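Attachment invasion locus protein (Yersinia pestis, PDB 3QRC) probably promotes the invasion of eukaryotic cells by pathogenic bacteria, through a mechanism that is not known, as a barrel protein of the outer membrane. Local coordinates at residues 69-74 with 137-142. Residues are numbered along the deposited sequence; the frame is centred on the assembly and turned at random.
Sequences FKYYSV and EYSKLD. With GU4 (2,3,4,6-tetra-O-sulfonato-alpha-D-glucopyranose), chain C; C8E ((hydroxyethyloxy)tri(ethyloxy)octane), chain F.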
# COMPACT_ATOMS: atom_id res chain seq x y z
N PHE A 69 -11.39 9.62 -4.12
CA PHE A 69 -10.98 9.09 -2.85
C PHE A 69 -9.55 8.66 -3.10
O PHE A 69 -9.25 8.11 -4.16
CB PHE A 69 -11.89 7.91 -2.53
CG PHE A 69 -13.34 8.30 -2.45
CD1 PHE A 69 -13.88 8.73 -1.25
CD2 PHE A 69 -14.14 8.28 -3.58
CE1 PHE A 69 -15.21 9.12 -1.17
CE2 PHE A 69 -15.48 8.66 -3.52
CZ PHE A 69 -16.02 9.07 -2.31
N LYS A 70 -8.67 8.99 -2.16
CA LYS A 70 -7.27 8.60 -2.26
C LYS A 70 -6.76 8.13 -0.91
O LYS A 70 -7.03 8.75 0.11
CB LYS A 70 -6.42 9.80 -2.70
CG LYS A 70 -4.92 9.47 -2.76
CD LYS A 70 -4.08 10.64 -3.30
CE LYS A 70 -3.91 11.74 -2.25
NZ LYS A 70 -2.91 12.76 -2.67
N TYR A 71 -6.00 7.04 -0.92
CA TYR A 71 -5.32 6.58 0.29
C TYR A 71 -3.86 6.41 -0.08
O TYR A 71 -3.54 5.87 -1.13
CB TYR A 71 -5.88 5.22 0.68
CG TYR A 71 -5.10 4.51 1.76
CD1 TYR A 71 -5.26 4.85 3.11
CD2 TYR A 71 -4.20 3.50 1.44
CE1 TYR A 71 -4.54 4.18 4.10
CE2 TYR A 71 -3.48 2.84 2.42
CZ TYR A 71 -3.66 3.17 3.74
OH TYR A 71 -2.94 2.48 4.70
N TYR A 72 -2.95 6.87 0.77
CA TYR A 72 -1.56 6.45 0.57
C TYR A 72 -0.91 6.19 1.90
O TYR A 72 -1.37 6.68 2.93
CB TYR A 72 -0.76 7.47 -0.26
CG TYR A 72 -0.63 8.82 0.39
CD1 TYR A 72 -1.58 9.82 0.14
CD2 TYR A 72 0.43 9.12 1.25
CE1 TYR A 72 -1.46 11.07 0.73
CE2 TYR A 72 0.54 10.36 1.84
CZ TYR A 72 -0.40 11.33 1.58
OH TYR A 72 -0.30 12.58 2.16
N SER A 73 0.17 5.41 1.89
CA SER A 73 0.84 5.06 3.13
C SER A 73 2.33 5.01 2.89
O SER A 73 2.80 4.74 1.77
CB SER A 73 0.36 3.70 3.62
OG SER A 73 0.74 2.69 2.71
N VAL A 74 3.06 5.27 3.97
CA VAL A 74 4.50 5.03 4.04
C VAL A 74 4.76 4.18 5.28
O VAL A 74 4.45 4.59 6.41
CB VAL A 74 5.28 6.35 4.12
CG1 VAL A 74 6.78 6.07 4.18
CG2 VAL A 74 4.93 7.25 2.96
N GLU A 137 -2.13 -4.51 4.23
CA GLU A 137 -1.96 -3.36 5.08
C GLU A 137 -3.33 -2.94 5.56
O GLU A 137 -4.31 -3.11 4.87
CB GLU A 137 -1.35 -2.24 4.24
CG GLU A 137 -1.11 -0.96 5.01
CD GLU A 137 -0.43 0.07 4.17
OE1 GLU A 137 0.59 -0.03 3.70
OE2 GLU A 137 -0.87 1.06 3.86
N TYR A 138 -3.40 -2.38 6.76
CA TYR A 138 -4.67 -1.97 7.34
C TYR A 138 -4.45 -0.64 8.00
O TYR A 138 -3.44 -0.43 8.66
CB TYR A 138 -5.12 -2.98 8.40
CG TYR A 138 -6.34 -2.55 9.19
CD1 TYR A 138 -7.62 -2.78 8.71
CD2 TYR A 138 -6.20 -1.93 10.44
CE1 TYR A 138 -8.75 -2.41 9.45
CE2 TYR A 138 -7.33 -1.55 11.19
CZ TYR A 138 -8.60 -1.79 10.68
OH TYR A 138 -9.72 -1.43 11.39
N SER A 139 -5.41 0.26 7.82
CA SER A 139 -5.38 1.50 8.55
C SER A 139 -6.80 1.88 8.94
O SER A 139 -7.72 1.73 8.14
CB SER A 139 -4.72 2.59 7.70
OG SER A 139 -4.65 3.81 8.41
N LYS A 140 -6.98 2.36 10.16
CA LYS A 140 -8.28 2.89 10.59
C LYS A 140 -8.18 4.40 10.72
O LYS A 140 -7.37 4.90 11.49
CB LYS A 140 -8.73 2.26 11.92
CG LYS A 140 -10.10 2.72 12.51
CD LYS A 140 -10.40 1.78 13.70
CE LYS A 140 -11.58 2.13 14.68
NZ LYS A 140 -12.16 3.50 14.51
N LEU A 141 -9.02 5.11 9.97
CA LEU A 141 -8.99 6.55 9.86
C LEU A 141 -10.32 7.05 10.41
O LEU A 141 -11.32 7.08 9.69
CB LEU A 141 -8.83 6.94 8.38
CG LEU A 141 -7.63 6.33 7.63
CD1 LEU A 141 -7.78 6.59 6.15
CD2 LEU A 141 -6.30 6.93 8.12
N ASP A 142 -10.33 7.43 11.68
CA ASP A 142 -11.59 7.64 12.40
C ASP A 142 -12.46 6.39 12.27
O ASP A 142 -12.05 5.31 12.67
CB ASP A 142 -12.31 8.90 11.89
CG ASP A 142 -11.61 10.19 12.32
OD1 ASP A 142 -10.80 10.13 13.27
OD2 ASP A 142 -11.87 11.25 11.72
C1 GU4 C . -2.30 18.27 -0.50
O5 GU4 C . -1.58 19.04 -0.20
C5 GU4 C . -2.21 20.07 0.84
C6 GU4 C . -1.29 21.30 1.07
O6 GU4 C . -0.29 21.04 2.01
S6 GU4 C . 1.14 21.87 2.16
O22 GU4 C . 1.43 22.20 0.84
O23 GU4 C . 2.31 20.99 2.80
O21 GU4 C . 0.78 23.30 2.78
C4 GU4 C . -2.78 19.43 2.21
O4 GU4 C . -3.52 20.45 2.77
S4 GU4 C . -3.21 21.08 4.22
O25 GU4 C . -1.98 22.03 4.05
O26 GU4 C . -2.87 19.89 5.15
O24 GU4 C . -4.38 21.94 4.77
C3 GU4 C . -3.33 18.50 2.06
O3 GU4 C . -3.64 17.77 3.16
S3 GU4 C . -5.11 17.19 3.42
O28 GU4 C . -5.25 15.94 2.55
O29 GU4 C . -5.16 16.67 4.82
O27 GU4 C . -6.23 18.17 3.04
C2 GU4 C . -2.66 17.46 0.89
O2 GU4 C . -3.49 16.42 0.56
S2 GU4 C . -2.88 14.93 0.36
O11 GU4 C . -1.98 14.92 -0.87
O12 GU4 C . -4.04 13.97 0.04
O10 GU4 C . -2.19 14.56 1.65
C1 C8E F . -9.47 5.67 -0.64
C2 C8E F . -9.65 5.86 0.86
C3 C8E F . -10.66 6.96 1.17
C4 C8E F . -10.69 7.23 2.67
C5 C8E F . -11.32 8.57 3.05
C6 C8E F . -11.25 8.73 4.56
C7 C8E F . -11.62 10.10 5.10
C8 C8E F . -11.08 10.20 6.53
O9 C8E F . -12.08 10.38 7.51
C10 C8E F . -13.32 10.75 6.98
C11 C8E F . -14.44 10.22 7.87
O12 C8E F . -15.69 10.65 7.37
C13 C8E F . -15.64 10.94 5.99
C14 C8E F . -16.65 10.08 5.23
O15 C8E F . -16.21 9.91 3.90
C16 C8E F . -16.60 8.68 3.33
C17 C8E F . -15.38 7.83 2.98
O18 C8E F . -15.66 6.46 3.21
C19 C8E F . -16.49 5.88 2.23
C20 C8E F . -16.85 4.45 2.63
O21 C8E F . -18.20 4.18 2.29
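Glu137 and Tyr71 meet inside the barrel, where the carboxylate accepts a hydrogen bond from the phenol, with Tyr71 OH 2.6 Å from Glu137 OE2. The bond uses the anti lone pair of OE2, the one turned away from OE1. Ser73 approaches the same oxygen, its OG 2.6 Å from Glu137 OE2. Ser73 OG also lies 2.9 Å from Glu137 OE1, and its proton could go to another acceptor. Both hydroxyls lie close to one oxygen of a buried carboxylate; if the acid is ionised, such neighbours would probably ease the cost of burying the charge. With CG anti to the backbone N (chi1 -180°) and the chain extended beyond it, the carboxylate is carried inward to the two hydroxyls. OE2 meets the tyrosine ring at its edge, while the ring and carboxylate planes are 59° apart.

Packing continues along the tyrosine. Ser139 CB sits 3.5 Å from Tyr71 OH, whereas Ser139 OG bonds to the backbone O of Leu116. Nearer the Tyr71 backbone, Leu141 CD1 lies at the ring edge, 4.3 Å from Tyr71 CD1. On the outer face of strand 65-81, Lys70 NZ and Tyr72 OH bind one sulfate of the sulfated glucose, through O11 and O10 respectively.

Strands 65-81 and 130-141 are not neighbours in the sheet. Their inward-facing side chains meet inside an eight-stranded antiparallel beta-barrel, consistent with the outer-membrane OOP proteins.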